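PDB 3H20: replication protein B from Plasmid RSF1010, which acts as a primase, a nucleotidyltransferase that synthesises primers for replication of the plasmid, which proceeds exclusively in leading-strand mode. Local coordinates for residues G121-A124 with R125-S129; A176-G179 with P180-Q184. One frame throughout, in Å; residues are numbered along the deposited sequence.

Interaction 1: residues G121-A124 with R125-S129. With SO4 (sulfate ion), chain D.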
ATOM      1  N   GLY A 121      -7.443   7.757  -3.686  1.00 34.77           N
ATOM      2  CA  GLY A 121      -6.082   7.240  -3.630  1.00 34.51           C
ATOM      3  C   GLY A 121      -5.549   6.949  -5.020  1.00 34.16           C
ATOM      4  O   GLY A 121      -4.391   7.237  -5.320  1.00 34.03           O
ATOM      5  N   GLN A 122      -6.407   6.386  -5.869  1.00 33.78           N
ATOM      6  CA  GLN A 122      -6.060   6.124  -7.263  1.00 33.51           C
ATOM      7  C   GLN A 122      -5.766   7.423  -7.999  1.00 32.93           C
ATOM      8  O   GLN A 122      -4.789   7.501  -8.747  1.00 32.25           O
ATOM      9  CB  GLN A 122      -7.177   5.338  -7.962  1.00 34.21           C
ATOM     10  CG  GLN A 122      -6.881   4.931  -9.408  1.00 35.51           C
ATOM     11  CD  GLN A 122      -5.943   3.730  -9.533  1.00 38.51           C
ATOM     12  OE1 GLN A 122      -5.781   2.942  -8.596  1.00 40.28           O
ATOM     13  NE2 GLN A 122      -5.334   3.582 -10.701  1.00 38.30           N
ATOM     14  N   ILE A 123      -6.606   8.439  -7.783  1.00 32.27           N
ATOM     15  CA  ILE A 123      -6.412   9.737  -8.435  1.00 32.28           C
ATOM     16  C   ILE A 123      -5.145  10.425  -7.917  1.00 32.53           C
ATOM     17  O   ILE A 123      -4.394  10.998  -8.698  1.00 32.60           O
ATOM     18  CB  ILE A 123      -7.671  10.661  -8.316  1.00 31.81           C
ATOM     19  CG1 ILE A 123      -8.848  10.036  -9.084  1.00 31.81           C
ATOM     20  CG2 ILE A 123      -7.387  12.052  -8.878  1.00 31.18           C
ATOM     21  CD1 ILE A 123     -10.213  10.627  -8.726  1.00 32.51           C
ATOM     22  N   ALA A 124      -4.903  10.339  -6.605  1.00 32.75           N
ATOM     23  CA  ALA A 124      -3.673  10.885  -6.020  1.00 32.95           C
ATOM     24  C   ALA A 124      -2.407  10.329  -6.687  1.00 33.21           C
ATOM     25  O   ALA A 124      -1.487  11.087  -7.013  1.00 32.55           O
ATOM     26  CB  ALA A 124      -3.648  10.651  -4.510  1.00 33.50           C
ATOM     27  N   ARG A 125      -2.368   9.012  -6.891  1.00 33.46           N
ATOM     28  CA  ARG A 125      -1.255   8.371  -7.588  1.00 34.06           C
ATOM     29  C   ARG A 125      -1.178   8.802  -9.059  1.00 34.26           C
ATOM     30  O   ARG A 125      -0.087   9.013  -9.596  1.00 33.91           O
ATOM     31  CB  ARG A 125      -1.361   6.842  -7.482  1.00 34.17           C
ATOM     32  CG  ARG A 125      -1.167   6.307  -6.063  1.00 34.25           C
ATOM     33  CD  ARG A 125      -1.042   4.793  -6.034  1.00 34.90           C
ATOM     34  NE  ARG A 125      -2.250   4.107  -6.495  1.00 36.45           N
ATOM     35  CZ  ARG A 125      -3.308   3.838  -5.733  1.00 37.28           C
ATOM     36  NH1 ARG A 125      -3.331   4.197  -4.451  1.00 36.59           N
ATOM     37  NH2 ARG A 125      -4.348   3.200  -6.257  1.00 38.01           N
ATOM     38  N   THR A 126      -2.344   8.934  -9.696  1.00 34.06           N
ATOM     39  CA  THR A 126      -2.430   9.336 -11.104  1.00 34.17           C
ATOM     40  C   THR A 126      -1.895  10.758 -11.305  1.00 33.99           C
ATOM     41  O   THR A 126      -1.087  11.000 -12.211  1.00 34.11           O
ATOM     42  CB  THR A 126      -3.889   9.164 -11.650  1.00 34.36           C
ATOM     43  OG1 THR A 126      -4.196   7.768 -11.731  1.00 34.35           O
ATOM     44  CG2 THR A 126      -4.061   9.785 -13.028  1.00 33.71           C
ATOM     45  N   LEU A 127      -2.313  11.678 -10.438  1.00 33.90           N
ATOM     46  CA  LEU A 127      -1.880  13.068 -10.524  1.00 33.82           C
ATOM     47  C   LEU A 127      -0.398  13.221 -10.186  1.00 33.99           C
ATOM     48  O   LEU A 127       0.299  14.021 -10.819  1.00 33.95           O
ATOM     49  CB  LEU A 127      -2.741  13.971  -9.625  1.00 33.62           C
ATOM     50  CG  LEU A 127      -4.210  14.189 -10.021  1.00 34.75           C
ATOM     51  CD1 LEU A 127      -4.964  14.973  -8.940  1.00 32.87           C
ATOM     52  CD2 LEU A 127      -4.334  14.906 -11.381  1.00 35.19           C
ATOM     53  N   ALA A 128       0.085  12.440  -9.212  1.00 33.68           N
ATOM     54  CA  ALA A 128       1.506  12.462  -8.871  1.00 34.20           C
ATOM     55  C   ALA A 128       2.343  11.989 -10.062  1.00 34.73           C
ATOM     56  O   ALA A 128       3.407  12.544 -10.349  1.00 34.60           O
ATOM     57  CB  ALA A 128       1.776  11.610  -7.638  1.00 34.11           C
ATOM     58  N   SER A 129       1.844  10.968 -10.757  1.00 35.15           N
ATOM     59  CA  SER A 129       2.474  10.481 -11.976  1.00 35.98           C
ATOM     60  C   SER A 129       2.388  11.492 -13.127  1.00 36.42           C
ATOM     61  O   SER A 129       3.395  11.734 -13.810  1.00 36.87           O
ATOM     62  CB  SER A 129       1.869   9.135 -12.396  1.00 35.97           C
ATOM     63  OG  SER A 129       2.530   8.640 -13.537  1.00 37.04           O
TER
HETATM   64  S   SO4 D 326      -4.992   4.826  -0.531  1.00 53.81           S
HETATM   65  O1  SO4 D 326      -4.188   4.303   0.576  1.00 53.59           O
HETATM   66  O2  SO4 D 326      -5.076   3.843  -1.616  1.00 53.69           O
HETATM   67  O3  SO4 D 326      -6.342   5.123  -0.064  1.00 53.58           O
HETATM   68  O4  SO4 D 326      -4.363   6.036  -1.034  1.00 52.25           O

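Interaction 2: residues A176-G179 with P180-Q184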
ATOM      1  N   ALA A 176     -12.289  20.956 -10.200  1.00 31.32           N
ATOM      2  CA  ALA A 176     -11.476  20.987 -11.426  1.00 31.23           C
ATOM      3  C   ALA A 176     -12.341  20.660 -12.650  1.00 30.97           C
ATOM      4  O   ALA A 176     -13.275  19.863 -12.545  1.00 30.83           O
ATOM      5  CB  ALA A 176     -10.315  20.010 -11.320  1.00 30.14           C
ATOM      6  N   THR A 177     -12.054  21.291 -13.794  1.00 30.56           N
ATOM      7  CA  THR A 177     -12.758  20.963 -15.057  1.00 30.64           C
ATOM      8  C   THR A 177     -12.734  19.449 -15.364  1.00 30.92           C
ATOM      9  O   THR A 177     -13.750  18.878 -15.775  1.00 30.34           O
ATOM     10  CB  THR A 177     -12.166  21.746 -16.255  1.00 30.90           C
ATOM     11  OG1 THR A 177     -12.260  23.154 -16.001  1.00 30.05           O
ATOM     12  CG2 THR A 177     -12.915  21.426 -17.556  1.00 30.13           C
ATOM     13  N   ALA A 178     -11.577  18.824 -15.135  1.00 30.83           N
ATOM     14  CA  ALA A 178     -11.366  17.396 -15.389  1.00 31.39           C
ATOM     15  C   ALA A 178     -11.797  16.491 -14.242  1.00 32.07           C
ATOM     16  O   ALA A 178     -11.571  15.282 -14.297  1.00 32.30           O
ATOM     17  CB  ALA A 178      -9.897  17.128 -15.737  1.00 30.91           C
ATOM     18  N   GLY A 179     -12.414  17.061 -13.207  1.00 31.93           N
ATOM     19  CA  GLY A 179     -12.868  16.270 -12.047  1.00 32.17           C
ATOM     20  C   GLY A 179     -13.726  15.058 -12.402  1.00 32.03           C
ATOM     21  O   GLY A 179     -13.343  13.919 -12.100  1.00 32.57           O
ATOM     22  N   PRO A 180     -14.912  15.280 -13.009  1.00 31.73           N
ATOM     23  CA  PRO A 180     -15.735  14.142 -13.432  1.00 31.01           C
ATOM     24  C   PRO A 180     -14.965  13.128 -14.295  1.00 30.76           C
ATOM     25  O   PRO A 180     -15.126  11.924 -14.103  1.00 29.80           O
ATOM     26  CB  PRO A 180     -16.857  14.811 -14.235  1.00 30.81           C
ATOM     27  CG  PRO A 180     -16.973  16.160 -13.625  1.00 31.65           C
ATOM     28  CD  PRO A 180     -15.575  16.564 -13.300  1.00 31.45           C
ATOM     29  N   ALA A 181     -14.120  13.620 -15.209  1.00 30.85           N
ATOM     30  CA  ALA A 181     -13.291  12.762 -16.080  1.00 30.83           C
ATOM     31  C   ALA A 181     -12.240  11.931 -15.322  1.00 31.38           C
ATOM     32  O   ALA A 181     -11.979  10.774 -15.674  1.00 30.75           O
ATOM     33  CB  ALA A 181     -12.630  13.602 -17.192  1.00 30.85           C
ATOM     34  N   LEU A 182     -11.625  12.516 -14.294  1.00 31.56           N
ATOM     35  CA  LEU A 182     -10.664  11.790 -13.469  1.00 31.87           C
ATOM     36  C   LEU A 182     -11.337  10.685 -12.625  1.00 32.54           C
ATOM     37  O   LEU A 182     -10.747   9.614 -12.415  1.00 33.22           O
ATOM     38  CB  LEU A 182      -9.907  12.755 -12.555  1.00 32.02           C
ATOM     39  CG  LEU A 182      -8.882  13.671 -13.232  1.00 31.72           C
ATOM     40  CD1 LEU A 182      -8.639  14.881 -12.326  1.00 32.43           C
ATOM     41  CD2 LEU A 182      -7.586  12.937 -13.552  1.00 30.92           C
ATOM     42  N   VAL A 183     -12.548  10.958 -12.140  1.00 32.03           N
ATOM     43  CA  VAL A 183     -13.376   9.959 -11.440  1.00 32.24           C
ATOM     44  C   VAL A 183     -13.739   8.802 -12.396  1.00 32.51           C
ATOM     45  O   VAL A 183     -13.659   7.621 -12.021  1.00 32.02           O
ATOM     46  CB  VAL A 183     -14.661  10.593 -10.830  1.00 31.90           C
ATOM     47  CG1 VAL A 183     -15.603   9.516 -10.256  1.00 31.72           C
ATOM     48  CG2 VAL A 183     -14.301  11.601  -9.720  1.00 32.55           C
ATOM     49  N   GLN A 184     -14.114   9.142 -13.625  1.00 32.62           N
ATOM     50  CA  GLN A 184     -14.398   8.128 -14.648  1.00 33.60           C
ATOM     51  C   GLN A 184     -13.161   7.275 -14.941  1.00 33.72           C
ATOM     52  O   GLN A 184     -13.266   6.047 -15.025  1.00 33.41           O
ATOM     53  CB  GLN A 184     -14.852   8.771 -15.955  1.00 33.88           C
ATOM     54  CG  GLN A 184     -16.231   9.350 -15.957  1.00 35.82           C
ATOM     55  CD  GLN A 184     -16.523  10.118 -17.242  1.00 38.97           C
ATOM     56  OE1 GLN A 184     -16.496  11.347 -17.250  1.00 41.32           O
ATOM     57  NE2 GLN A 184     -16.802   9.398 -18.332  1.00 38.49           N
TER
HETATM   58  O   HOH W   1     -14.527  16.300 -16.544  1.00 15.70           O

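Interaction 1: residues G121-A124 with R125-S129
Arg125 reaches back along helix 117-130 to meet Gln122, one turn earlier, and the two side chains pass at a slant, their amide and guanidinium planes nearly perpendicular (85°). Arg125 NH2 donates to Gln122 OE1 at 2.8 Å. The bond is short but bent (130° at the hydrogen), and the donor stands above the amide carbonyl plane instead of on a lone pair. Gln122 can reach it because CG lies anti to its backbone N (chi1 -176°) and the chain then folds at chi2. A bend at chi3 of Arg125 lays the guanidinium over the preceding turn, where Gly121 O and Gln122 CA sit beneath one face, near its rim. At the guanidinium edge, Arg125 NH1 makes a weak, 3.3 Å hydrogen bond to sulfate O2. The same ion approaches Gly121 CA and is also bound by Ser140 OG. On the buried side Ile123 and Leu127 run side by side, with Ile123 CG2 3.8 Å from Leu127 CD1, and Leu127 packs on Val74 and Val76 of strand 73-79. With Gln122 NE2 bonded to Gln189 OE1 of helix 179-206, both ends of the amide are engaged, which fixes its flip and probably helps steady the guanidinium beside the anion.

Interaction 2: residues A176-G179 with P180-Q184
A type I beta turn from Ala176 to Gly179 leads directly into helix 179-206, with Ala178 as the N-cap residue, and Ala178 meets Leu182 across the first helical turn. Ala178 O receives Leu182 N at 2.8 Å, while the Leu182 side chain folds back over the same carbonyl. Leu182 CG is anti to its own carbonyl carbon (chi1 -72°), which brings it to 3.3 Å from Ala178 O and turns CD1 toward Ala178 CB, 4.3 Å away. Arg92 touches both side chains from outside the turn, and Val111 adds to the surroundings of Leu182. In Val183 it is CG2 that takes the same position, beside the backbone N, while CG1 is anti to that N (chi1 173°); Val183 CG2 lies 3.5 Å from Gly179 O, the acceptor of Val183 N. Pro180 occupies the first turn, where a residue lacking an N-H costs no helical hydrogen bond, and its ring methylene CD lies 3.8 Å from Thr177 O. Thr177 OG1 is hydrogen-bonded to Glu93 OE2, which ties the turn to a neighbouring loop. The N-H of Ala181 is satisfied by a bridging water, which accepts from Ala181 N at 3.0 Å and donates to Thr177 O at 2.8 Å.

Interaction 1 precedes interaction 2 in the chain, and both fall within the RepB primase N-terminal domain range, their centres about 13 Å apart. They meet where helix 117-130 packs against the start of helix 179-206: Ile123 CG1 lies 3.9 Å from Leu182 O, and Ile123 CD1 lies 4.2 Å from Val183 N. Beyond 180-184 the packing continues, with Ala186 against Gln122 and Ile123, and Gln185 and Gln189 against Thr126. Val111 is shared, touching both Ile123 and Leu182, and Arg92 likewise touches Leu127, Ala178 and Leu182. None of the residues in either contact belongs to the diphosphate pocket of Tyr62, Arg145, Asn151 and Lys153; the sulfate at Arg125 is a separate anion.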